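Local atomic coordinates of cytosolic IMP-GMP specific 5'-nucleotidase (Legionella pneumophila subsp. pneumophila, PDB entry 4OHF), a protein that probably hydrolyses the 5'-phosphate of purine nucleoside monophosphates such as IMP and GMP in the cytosol, using magnesium. Residues Phe7-Ile12 and Arg425-Tyr430; Asp25-Arg30 and Ile301-Tyr306; Thr320-Glu325 and Tyr421-Phe426. All blocks are in the same frame, centred on the assembly; numbering follows the deposited sequence.

Interaction 1: residues Phe7-Ile12 and Arg425-Tyr430; sequences FVNRII and RFACIY. With PO4 (phosphate ion), chain I.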
loop_
_atom_site.group_PDB
_atom_site.type_symbol
_atom_site.label_atom_id
_atom_site.label_comp_id
_atom_site.label_asym_id
_atom_site.label_seq_id
_atom_site.Cartn_x
_atom_site.Cartn_y
_atom_site.Cartn_z
ATOM N N PHE B 7 26.774 18.482 17.088
ATOM C CA PHE B 7 25.444 19.055 17.117
ATOM C C PHE B 7 24.460 18.038 17.638
ATOM O O PHE B 7 24.501 16.878 17.241
ATOM C CB PHE B 7 25.103 19.525 15.719
ATOM C CG PHE B 7 26.187 20.368 15.132
ATOM C CD1 PHE B 7 26.507 21.600 15.698
ATOM C CD2 PHE B 7 26.960 19.893 14.077
ATOM C CE1 PHE B 7 27.589 22.342 15.224
ATOM C CE2 PHE B 7 28.041 20.626 13.596
ATOM C CZ PHE B 7 28.360 21.853 14.168
ATOM N N VAL B 8 23.585 18.483 18.539
ATOM C CA VAL B 8 22.623 17.600 19.184
ATOM C C VAL B 8 21.167 17.852 18.813
ATOM O O VAL B 8 20.663 18.961 18.964
ATOM C CB VAL B 8 22.766 17.695 20.730
ATOM C CG1 VAL B 8 22.000 16.579 21.396
ATOM C CG2 VAL B 8 24.244 17.669 21.120
ATOM N N ASN B 9 20.502 16.810 18.322
ATOM C CA ASN B 9 19.090 16.902 17.964
ATOM C C ASN B 9 18.219 16.326 19.080
ATOM O O ASN B 9 17.099 16.769 19.298
ATOM C CB ASN B 9 18.794 16.139 16.666
ATOM C CG ASN B 9 19.450 16.776 15.451
ATOM O OD1 ASN B 9 19.489 18.003 15.328
ATOM N ND2 ASN B 9 19.961 15.945 14.538
ATOM N N ARG B 10 18.750 15.334 19.780
ATOM C CA ARG B 10 18.031 14.670 20.862
ATOM C C ARG B 10 19.018 14.184 21.901
ATOM O O ARG B 10 20.152 13.837 21.578
ATOM C CB ARG B 10 17.279 13.448 20.355
ATOM C CG ARG B 10 15.970 13.706 19.692
ATOM C CD ARG B 10 15.338 12.371 19.309
ATOM N NE ARG B 10 16.064 11.717 18.227
ATOM C CZ ARG B 10 16.191 12.243 17.012
ATOM N NH1 ARG B 10 15.636 13.428 16.744
ATOM N NH2 ARG B 10 16.870 11.592 16.071
ATOM N N ILE B 11 18.562 14.139 23.147
ATOM C CA ILE B 11 19.385 13.675 24.248
ATOM C C ILE B 11 19.944 12.274 24.013
ATOM O O ILE B 11 19.252 11.403 23.507
ATOM C CB ILE B 11 18.563 13.605 25.561
ATOM C CG1 ILE B 11 18.172 15.010 26.017
ATOM C CG2 ILE B 11 19.360 12.879 26.656
ATOM C CD1 ILE B 11 17.159 15.006 27.153
ATOM N N ILE B 12 21.213 12.095 24.362
ATOM C CA ILE B 12 21.864 10.794 24.330
ATOM C C ILE B 12 22.933 10.833 25.425
ATOM O O ILE B 12 23.838 11.674 25.406
ATOM C CB ILE B 12 22.504 10.415 22.968
ATOM C CG1 ILE B 12 22.949 8.951 23.047
ATOM C CG2 ILE B 12 23.704 11.314 22.634
ATOM C CD1 ILE B 12 23.644 8.444 21.833
ATOM N N ARG B 425 15.743 13.654 11.826
ATOM C CA ARG B 425 14.947 12.486 12.195
ATOM C C ARG B 425 15.768 11.220 12.429
ATOM O O ARG B 425 15.400 10.366 13.237
ATOM C CB ARG B 425 13.885 12.206 11.131
ATOM C CG ARG B 425 12.852 11.163 11.546
ATOM C CD ARG B 425 12.126 10.593 10.340
ATOM N NE ARG B 425 10.717 10.277 10.606
ATOM C CZ ARG B 425 10.291 9.494 11.592
ATOM N NH1 ARG B 425 11.162 8.930 12.440
ATOM N NH2 ARG B 425 8.990 9.263 11.719
ATOM N N PHE B 426 16.887 11.107 11.730
ATOM C CA PHE B 426 17.724 9.935 11.856
ATOM C C PHE B 426 18.851 10.050 12.865
ATOM O O PHE B 426 19.191 9.070 13.513
ATOM C CB PHE B 426 18.292 9.566 10.481
ATOM C CG PHE B 426 19.313 8.462 10.515
ATOM C CD1 PHE B 426 20.644 8.729 10.844
ATOM C CD2 PHE B 426 18.951 7.151 10.218
ATOM C CE1 PHE B 426 21.591 7.702 10.874
ATOM C CE2 PHE B 426 19.887 6.118 10.245
ATOM C CZ PHE B 426 21.206 6.392 10.573
ATOM N N ALA B 427 19.439 11.227 13.006
ATOM C CA ALA B 427 20.562 11.374 13.922
ATOM C C ALA B 427 20.260 12.078 15.219
ATOM O O ALA B 427 19.733 13.186 15.210
ATOM C CB ALA B 427 21.717 12.107 13.224
ATOM N N CYS B 428 20.621 11.448 16.336
ATOM C CA CYS B 428 20.402 12.084 17.626
ATOM C C CYS B 428 21.479 13.160 17.727
ATOM O O CYS B 428 21.273 14.206 18.330
ATOM C CB CYS B 428 20.481 11.058 18.769
ATOM S SG CYS B 428 21.962 10.039 18.858
ATOM N N ILE B 429 22.623 12.899 17.098
ATOM C CA ILE B 429 23.730 13.859 17.053
ATOM C C ILE B 429 24.457 13.671 15.731
ATOM O O ILE B 429 24.412 12.588 15.130
ATOM C CB ILE B 429 24.767 13.662 18.204
ATOM C CG1 ILE B 429 25.533 12.358 18.007
ATOM C CG2 ILE B 429 24.071 13.659 19.538
ATOM C CD1 ILE B 429 26.682 12.188 18.929
ATOM N N TYR B 430 25.100 14.735 15.266
ATOM C CA TYR B 430 25.855 14.686 14.031
ATOM C C TYR B 430 27.044 15.636 14.110
ATOM O O TYR B 430 27.042 16.592 14.869
ATOM C CB TYR B 430 24.968 15.001 12.830
ATOM C CG TYR B 430 24.291 16.344 12.851
ATOM C CD1 TYR B 430 23.153 16.550 13.615
ATOM C CD2 TYR B 430 24.775 17.408 12.073
ATOM C CE1 TYR B 430 22.500 17.772 13.614
ATOM C CE2 TYR B 430 24.132 18.630 12.058
ATOM C CZ TYR B 430 22.993 18.805 12.834
ATOM O OH TYR B 430 22.345 20.018 12.852
HETATM P P PO4 I . 17.995 8.227 18.038
HETATM O O1 PO4 I . 19.264 7.511 18.322
HETATM O O2 PO4 I . 18.146 9.030 16.799
HETATM O O3 PO4 I . 17.671 9.126 19.172
HETATM O O4 PO4 I . 16.896 7.250 17.859
#
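Phe7 and Tyr430 form the apolar centre. CB of Phe7 sits over one face of the Tyr430 ring, 3.8 Å from its centroid. The two rings meet obliquely, with planes 46° apart. Tyr430 CG lies between its backbone N and carbonyl carbon (chi1 59°), which brings the ring over the facing strand. Val8 and Ile429 point to the other face, where Val8 CG1 meets Ile429 CG2. Ile12 extends this apolar patch, with CG2 on Ile429 CG2 and CD1 on Cys428 SG. Phe7 and Tyr430 exchange two backbone hydrogen bonds as an antiparallel hydrogen-bonded pair. Cys428 O accepts from both Asn9 N (2.7 Å) and Arg10 N (3.1 Å). Asn9 ND2 bonds almost straight to Ala427 O at 2.8 Å, in its amide plane, and meets the Tyr430 ring edge. At the polar edge, Arg10 bends at chi3 and presents its guanidinium edge to a phosphate ion. Arg10 NE bonds to phosphate O3, and Arg10 NH2 to phosphate O2 at 3.0 Å. Lys313, Arg319 and Thr320 N of the same chain, and Tyr113 of the second subunit, bond it too. The antiparallel pairing makes strand 7-8 the outermost, within this chain, of the HAD-like domain's mixed sheet.

Interaction 2: residues Asp25-Arg30 and Ile301-Tyr306; sequences DHTLIR and IGDHIY. With MG (magnesium ion), chain J; PO4 (phosphate ion), chain H.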
loop_
_atom_site.group_PDB
_atom_site.type_symbol
_atom_site.label_atom_id
_atom_site.label_comp_id
_atom_site.label_asym_id
_atom_site.label_seq_id
_atom_site.Cartn_x
_atom_site.Cartn_y
_atom_site.Cartn_z
ATOM N N ASP B 25 33.630 2.760 5.500
ATOM C CA ASP B 25 33.873 3.688 4.408
ATOM C C ASP B 25 33.108 5.001 4.546
ATOM O O ASP B 25 31.890 5.029 4.447
ATOM C CB ASP B 25 33.554 3.016 3.068
ATOM C CG ASP B 25 34.498 1.856 2.757
ATOM O OD1 ASP B 25 35.722 2.079 2.621
ATOM O OD2 ASP B 25 34.015 0.711 2.656
ATOM N N HIS B 26 33.852 6.076 4.796
ATOM C CA HIS B 26 33.343 7.445 4.963
ATOM C C HIS B 26 32.982 7.842 6.390
ATOM O O HIS B 26 32.660 9.004 6.637
ATOM C CB HIS B 26 32.162 7.737 4.033
ATOM C CG HIS B 26 32.481 7.556 2.583
ATOM N ND1 HIS B 26 32.139 6.421 1.877
ATOM C CD2 HIS B 26 33.165 8.342 1.716
ATOM C CE1 HIS B 26 32.599 6.513 0.642
ATOM N NE2 HIS B 26 33.224 7.669 0.517
ATOM N N THR B 27 33.023 6.901 7.333
ATOM C CA THR B 27 32.743 7.267 8.716
ATOM C C THR B 27 34.049 7.098 9.480
ATOM O O THR B 27 34.706 8.087 9.800
ATOM C CB THR B 27 31.621 6.404 9.347
ATOM O OG1 THR B 27 30.394 6.638 8.652
ATOM C CG2 THR B 27 31.419 6.774 10.814
ATOM N N LEU B 28 34.438 5.854 9.747
ATOM C CA LEU B 28 35.688 5.570 10.460
ATOM C C LEU B 28 36.903 5.915 9.616
ATOM O O LEU B 28 37.899 6.411 10.135
ATOM C CB LEU B 28 35.775 4.094 10.847
ATOM C CG LEU B 28 37.115 3.594 11.394
ATOM C CD1 LEU B 28 37.520 4.355 12.659
ATOM C CD2 LEU B 28 36.981 2.113 11.687
ATOM N N ILE B 29 36.829 5.622 8.322
ATOM C CA ILE B 29 37.925 5.915 7.409
ATOM C C ILE B 29 37.519 7.037 6.455
ATOM O O ILE B 29 36.565 6.906 5.694
ATOM C CB ILE B 29 38.306 4.656 6.627
ATOM C CG1 ILE B 29 38.942 3.657 7.594
ATOM C CG2 ILE B 29 39.259 4.993 5.493
ATOM C CD1 ILE B 29 39.268 2.313 6.975
ATOM N N ARG B 30 38.243 8.147 6.494
ATOM C CA ARG B 30 37.901 9.282 5.636
ATOM C C ARG B 30 38.415 9.193 4.194
ATOM O O ARG B 30 39.516 8.707 3.928
ATOM C CB ARG B 30 38.377 10.587 6.288
ATOM C CG ARG B 30 37.246 11.534 6.681
ATOM C CD ARG B 30 37.327 11.984 8.123
ATOM N NE ARG B 30 38.573 12.688 8.437
ATOM C CZ ARG B 30 38.981 13.824 7.876
ATOM N NH1 ARG B 30 38.243 14.420 6.949
ATOM N NH2 ARG B 30 40.139 14.360 8.246
ATOM N N ILE B 301 27.100 4.754 14.159
ATOM C CA ILE B 301 27.410 5.997 13.476
ATOM C C ILE B 301 27.678 5.746 12.007
ATOM O O ILE B 301 28.577 4.967 11.662
ATOM C CB ILE B 301 28.647 6.686 14.075
ATOM C CG1 ILE B 301 28.467 6.838 15.587
ATOM C CG2 ILE B 301 28.836 8.056 13.422
ATOM C CD1 ILE B 301 29.659 7.399 16.306
ATOM N N GLY B 302 26.897 6.405 11.149
ATOM C CA GLY B 302 27.047 6.264 9.707
ATOM C C GLY B 302 27.318 7.601 9.026
ATOM O O GLY B 302 27.450 8.636 9.699
ATOM N N ASP B 303 27.396 7.592 7.696
ATOM C CA ASP B 303 27.655 8.810 6.936
ATOM C C ASP B 303 26.513 9.206 6.012
ATOM O O ASP B 303 26.482 10.321 5.511
ATOM C CB ASP B 303 28.938 8.669 6.120
ATOM C CG ASP B 303 29.045 7.326 5.445
ATOM O OD1 ASP B 303 29.581 6.393 6.063
ATOM O OD2 ASP B 303 28.582 7.190 4.304
ATOM N N HIS B 304 25.576 8.296 5.776
ATOM C CA HIS B 304 24.427 8.614 4.929
ATOM C C HIS B 304 23.154 7.930 5.412
ATOM O O HIS B 304 23.220 6.838 5.952
ATOM C CB HIS B 304 24.722 8.258 3.454
ATOM C CG HIS B 304 25.691 9.199 2.793
ATOM N ND1 HIS B 304 27.060 9.089 2.941
ATOM C CD2 HIS B 304 25.486 10.308 2.040
ATOM C CE1 HIS B 304 27.653 10.088 2.312
ATOM N NE2 HIS B 304 26.720 10.843 1.758
ATOM N N ILE B 305 22.003 8.582 5.229
ATOM C CA ILE B 305 20.725 8.022 5.672
ATOM C C ILE B 305 20.290 6.844 4.831
ATOM O O ILE B 305 20.150 6.963 3.616
ATOM C CB ILE B 305 19.585 9.063 5.640
ATOM C CG1 ILE B 305 19.728 10.046 6.799
ATOM C CG2 ILE B 305 18.239 8.369 5.769
ATOM C CD1 ILE B 305 20.931 10.911 6.710
ATOM N N TYR B 306 20.057 5.711 5.489
ATOM C CA TYR B 306 19.631 4.476 4.815
ATOM C C TYR B 306 18.188 4.498 4.315
ATOM O O TYR B 306 17.317 3.824 4.871
ATOM C CB TYR B 306 19.822 3.271 5.753
ATOM C CG TYR B 306 21.269 2.888 5.938
ATOM C CD1 TYR B 306 21.970 2.263 4.910
ATOM C CD2 TYR B 306 21.962 3.225 7.104
ATOM C CE1 TYR B 306 23.327 1.988 5.026
ATOM C CE2 TYR B 306 23.330 2.956 7.232
ATOM C CZ TYR B 306 24.002 2.337 6.180
ATOM O OH TYR B 306 25.351 2.087 6.251
HETATM MG MG MG J . 29.879 4.503 4.962
HETATM P P PO4 H . 30.601 0.983 4.552
HETATM O O1 PO4 H . 30.921 0.433 3.207
HETATM O O2 PO4 H . 30.321 2.431 4.452
HETATM O O3 PO4 H . 31.758 0.768 5.463
HETATM O O4 PO4 H . 29.396 0.302 5.087
HETATM O O HOH W 1 28.753 4.055 3.269
#
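Thr27, in the short helix 24-28, comes nearest to Asp303, just past the end of strand 298-302, with CA atoms 5.6 Å apart. The two side chains cross obliquely. Thr27 OG1 donates to Asp303 OD1 at 2.7 Å, on the lone pair turned away from the other carboxylate oxygen. The other branch of Thr27, CG2, packs on Ile301 CG2. His26 adds its CB, which rests 3.4 Å from Asp303 CG. Asp303 has CG between its backbone N and carbonyl carbon (chi1 43°), and this turns the carboxylate to the metal. Asp303 OD1 binds the magnesium ion at 2.2 Å. OD2 accepts a hydrogen bond from His304 ND1, 172° at the hydrogen and in the plane of the imidazole. Both carboxylate oxygens are thus held, and the group has little freedom to rotate.

Asp25 reaches the metal through its backbone O, at 2.1 Å, and not through its carboxylate. That carboxylate is bonded to Tyr31 and Ser211. Asp25 N donates to O3 of a phosphate ion at 2.7 Å. Phosphate O2 binds the magnesium roughly opposite Asp303 OD1. A water molecule is another ligand, and Asp23 OD1 also binds. Lys247, Thr209 and Asn210 grip the phosphate as well.

The site matches the HAD pattern. Asp23 and Asp25 form the DxD motif after the first core strand, and Asp303 is the acidic residue from a later strand. The phosphate probably comes from the crystallisation liquor, but it lies where a substrate phosphate would be expected. The magnesium would help to neutralise the negative charge gathered here, and Thr27 and His304 act as a second shell that positions Asp303.

Interaction 3: residues Thr320-Glu325 and Tyr421-Phe426; sequences TALVVE and YQVDRF. With 5GP (guanosine-5'-monophosphate), chain E; PO4 (phosphate ion), chain I.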
loop_
_atom_site.group_PDB
_atom_site.type_symbol
_atom_site.label_atom_id
_atom_site.label_comp_id
_atom_site.label_asym_id
_atom_site.label_seq_id
_atom_site.Cartn_x
_atom_site.Cartn_y
_atom_site.Cartn_z
ATOM N N THR B 320 21.129 6.008 16.757
ATOM C CA THR B 320 21.842 6.296 15.519
ATOM C C THR B 320 22.395 7.726 15.476
ATOM O O THR B 320 21.705 8.690 15.806
ATOM C CB THR B 320 20.941 6.070 14.293
ATOM O OG1 THR B 320 19.742 6.828 14.443
ATOM C CG2 THR B 320 20.578 4.612 14.156
ATOM N N ALA B 321 23.657 7.848 15.079
ATOM C CA ALA B 321 24.311 9.141 14.970
ATOM C C ALA B 321 24.796 9.279 13.533
ATOM O O ALA B 321 24.886 8.305 12.797
ATOM C CB ALA B 321 25.479 9.222 15.928
ATOM N N LEU B 322 25.130 10.486 13.134
ATOM C CA LEU B 322 25.552 10.703 11.769
ATOM C C LEU B 322 26.765 11.624 11.616
ATOM O O LEU B 322 26.999 12.539 12.409
ATOM C CB LEU B 322 24.374 11.287 11.011
ATOM C CG LEU B 322 24.358 11.203 9.503
ATOM C CD1 LEU B 322 24.212 9.760 9.097
ATOM C CD2 LEU B 322 23.186 12.042 8.975
ATOM N N VAL B 323 27.552 11.345 10.590
ATOM C CA VAL B 323 28.708 12.153 10.256
ATOM C C VAL B 323 28.331 12.768 8.903
ATOM O O VAL B 323 27.986 12.044 7.966
ATOM C CB VAL B 323 29.966 11.275 10.118
ATOM C CG1 VAL B 323 30.936 11.911 9.169
ATOM C CG2 VAL B 323 30.625 11.098 11.468
ATOM N N VAL B 324 28.340 14.094 8.814
ATOM C CA VAL B 324 28.015 14.774 7.560
ATOM C C VAL B 324 29.230 15.570 7.084
ATOM O O VAL B 324 29.441 16.715 7.483
ATOM C CB VAL B 324 26.822 15.714 7.736
ATOM C CG1 VAL B 324 26.406 16.289 6.401
ATOM C CG2 VAL B 324 25.671 14.962 8.364
ATOM N N GLU B 325 30.031 14.941 6.234
ATOM C CA GLU B 325 31.244 15.544 5.699
ATOM C C GLU B 325 31.064 16.978 5.202
ATOM O O GLU B 325 31.916 17.826 5.453
ATOM C CB GLU B 325 31.794 14.664 4.566
ATOM C CG GLU B 325 32.944 15.277 3.770
ATOM C CD GLU B 325 34.315 14.874 4.285
ATOM O OE1 GLU B 325 34.921 13.954 3.681
ATOM O OE2 GLU B 325 34.790 15.462 5.292
ATOM N N TYR B 421 15.747 17.809 7.498
ATOM C CA TYR B 421 14.750 17.017 8.208
ATOM C C TYR B 421 15.251 15.585 8.404
ATOM O O TYR B 421 15.155 15.030 9.497
ATOM C CB TYR B 421 13.404 17.013 7.447
ATOM C CG TYR B 421 12.686 15.673 7.495
ATOM C CD1 TYR B 421 12.742 14.783 6.417
ATOM C CD2 TYR B 421 12.039 15.246 8.663
ATOM C CE1 TYR B 421 12.183 13.496 6.502
ATOM C CE2 TYR B 421 11.476 13.964 8.760
ATOM C CZ TYR B 421 11.553 13.096 7.683
ATOM O OH TYR B 421 11.016 11.832 7.808
ATOM N N GLN B 422 15.775 14.990 7.337
ATOM C CA GLN B 422 16.286 13.626 7.399
ATOM C C GLN B 422 17.347 13.502 8.476
ATOM O O GLN B 422 17.310 12.584 9.304
ATOM C CB GLN B 422 16.882 13.212 6.061
ATOM C CG GLN B 422 15.878 12.838 4.998
ATOM C CD GLN B 422 16.571 12.283 3.760
ATOM O OE1 GLN B 422 17.090 13.039 2.928
ATOM N NE2 GLN B 422 16.612 10.955 3.647
ATOM N N VAL B 423 18.310 14.419 8.452
ATOM C CA VAL B 423 19.369 14.407 9.456
ATOM C C VAL B 423 18.749 14.495 10.854
ATOM O O VAL B 423 19.096 13.733 11.753
ATOM C CB VAL B 423 20.347 15.585 9.250
ATOM C CG1 VAL B 423 21.197 15.793 10.489
ATOM C CG2 VAL B 423 21.241 15.291 8.069
ATOM N N ASP B 424 17.816 15.423 11.021
ATOM C CA ASP B 424 17.166 15.596 12.299
ATOM C C ASP B 424 16.395 14.354 12.753
ATOM O O ASP B 424 16.394 14.031 13.937
ATOM C CB ASP B 424 16.215 16.796 12.241
ATOM C CG ASP B 424 15.637 17.149 13.604
ATOM O OD1 ASP B 424 16.429 17.291 14.560
ATOM O OD2 ASP B 424 14.399 17.285 13.726
ATOM N N ARG B 425 15.743 13.654 11.826
ATOM C CA ARG B 425 14.947 12.486 12.195
ATOM C C ARG B 425 15.768 11.220 12.429
ATOM O O ARG B 425 15.400 10.366 13.237
ATOM C CB ARG B 425 13.885 12.206 11.131
ATOM C CG ARG B 425 12.852 11.163 11.546
ATOM C CD ARG B 425 12.126 10.593 10.340
ATOM N NE ARG B 425 10.717 10.277 10.606
ATOM C CZ ARG B 425 10.291 9.494 11.592
ATOM N NH1 ARG B 425 11.162 8.930 12.440
ATOM N NH2 ARG B 425 8.990 9.263 11.719
ATOM N N PHE B 426 16.887 11.107 11.730
ATOM C CA PHE B 426 17.724 9.935 11.856
ATOM C C PHE B 426 18.851 10.050 12.865
ATOM O O PHE B 426 19.191 9.070 13.513
ATOM C CB PHE B 426 18.292 9.566 10.481
ATOM C CG PHE B 426 19.313 8.462 10.515
ATOM C CD1 PHE B 426 20.644 8.729 10.844
ATOM C CD2 PHE B 426 18.951 7.151 10.218
ATOM C CE1 PHE B 426 21.591 7.702 10.874
ATOM C CE2 PHE B 426 19.887 6.118 10.245
ATOM C CZ PHE B 426 21.206 6.392 10.573
HETATM P P 5GP E . 2.935 10.845 8.210
HETATM O O1P 5GP E . 2.842 9.431 8.682
HETATM O O2P 5GP E . 3.480 11.761 9.281
HETATM O O3P 5GP E . 1.599 11.381 7.707
HETATM O "O5'" 5GP E . 3.893 10.908 6.919
HETATM C "C5'" 5GP E . 5.256 10.480 6.977
HETATM C "C4'" 5GP E . 6.197 11.560 6.451
HETATM O "O4'" 5GP E . 6.124 12.848 7.073
HETATM C "C3'" 5GP E . 7.704 11.231 6.489
HETATM O "O3'" 5GP E . 8.084 10.059 5.699
HETATM C "C2'" 5GP E . 8.274 12.541 5.987
HETATM O "O2'" 5GP E . 8.453 12.478 4.523
HETATM C "C1'" 5GP E . 7.233 13.597 6.467
HETATM N N9 5GP E . 7.800 14.587 7.487
HETATM C C8 5GP E . 8.491 15.720 7.258
HETATM N N7 5GP E . 8.828 16.340 8.424
HETATM C C5 5GP E . 8.322 15.563 9.422
HETATM C C6 5GP E . 8.312 15.633 10.840
HETATM O O6 5GP E . 8.874 16.595 11.417
HETATM N N1 5GP E . 7.682 14.636 11.568
HETATM C C2 5GP E . 7.070 13.588 10.965
HETATM N N2 5GP E . 6.460 12.629 11.704
HETATM N N3 5GP E . 7.064 13.489 9.580
HETATM C C4 5GP E . 7.676 14.461 8.818
HETATM P P PO4 I . 17.995 8.227 18.038
HETATM O O1 PO4 I . 19.264 7.511 18.322
HETATM O O2 PO4 I . 18.146 9.030 16.799
HETATM O O3 PO4 I . 17.671 9.126 19.172
HETATM O O4 PO4 I . 16.896 7.250 17.859
#
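The Phe426 ring has Thr320 CB over one face, 4.0 Å from the ring centroid and 24° off the normal. Ala321 O lies at the edge of the ring, 3.9 Å from Phe426 CE1. Leu322 CD1 approaches Phe426 CE1 obliquely, at 3.8 Å. Phe426 CG is anti to the backbone N (chi1 173°), which sends the ring across to strand 319-323. The Tyr421 ring carries the guanine of the bound GMP over one face, with Tyr421 CD2 3.4 Å from GMP N7. Its OH lies at the edge of the Arg425 guanidinium, in plane.

Leu322 CD2 meets Val423 CG2 at 3.9 Å, and Val324 touches Val423 more loosely. The strand and helix segments run at 142° to each other, their axes 8.6 Å apart at closest approach. Thr320 OG1 is modelled as donating to Phe426 O at the end of helix 418-426, but their 2.5 Å separation is doubtful at this resolution. Lys313 also bonds to this hydroxyl. Thr320 N donates to O1 of a phosphate ion, at 2.9 Å.

The helix therefore has one apolar side on the sheet and another side at the nucleotide. Arg86 of the second subunit bonds to GMP, and Tyr87 of that subunit packs on Tyr421. A purine held by an aromatic face at a subunit boundary is consistent with a regulatory GMP site.

Interactions 1 and 3 have centres 7 Å apart and share Arg425 and Phe426. Strand 429-431 continues from their common helix and bonds to strand 319-323 (Ile429 O to Leu322 N, 3.0 Å). Both also touch one phosphate ion. Interaction 2 lies on the next strand, 298-302, and Gly302 O meets Val323 N at 2.9 Å. Its Ile305 packs on Phe426 and Leu322, so all three contacts meet through one sheet and its loops. The sites remain distinct. The magnesium of interaction 2 is 18.1 Å from P of the shared phosphate. GMP O3' is 22.5 Å from the magnesium ion. The nucleotide therefore sits outside the metal centre, as expected of an effector.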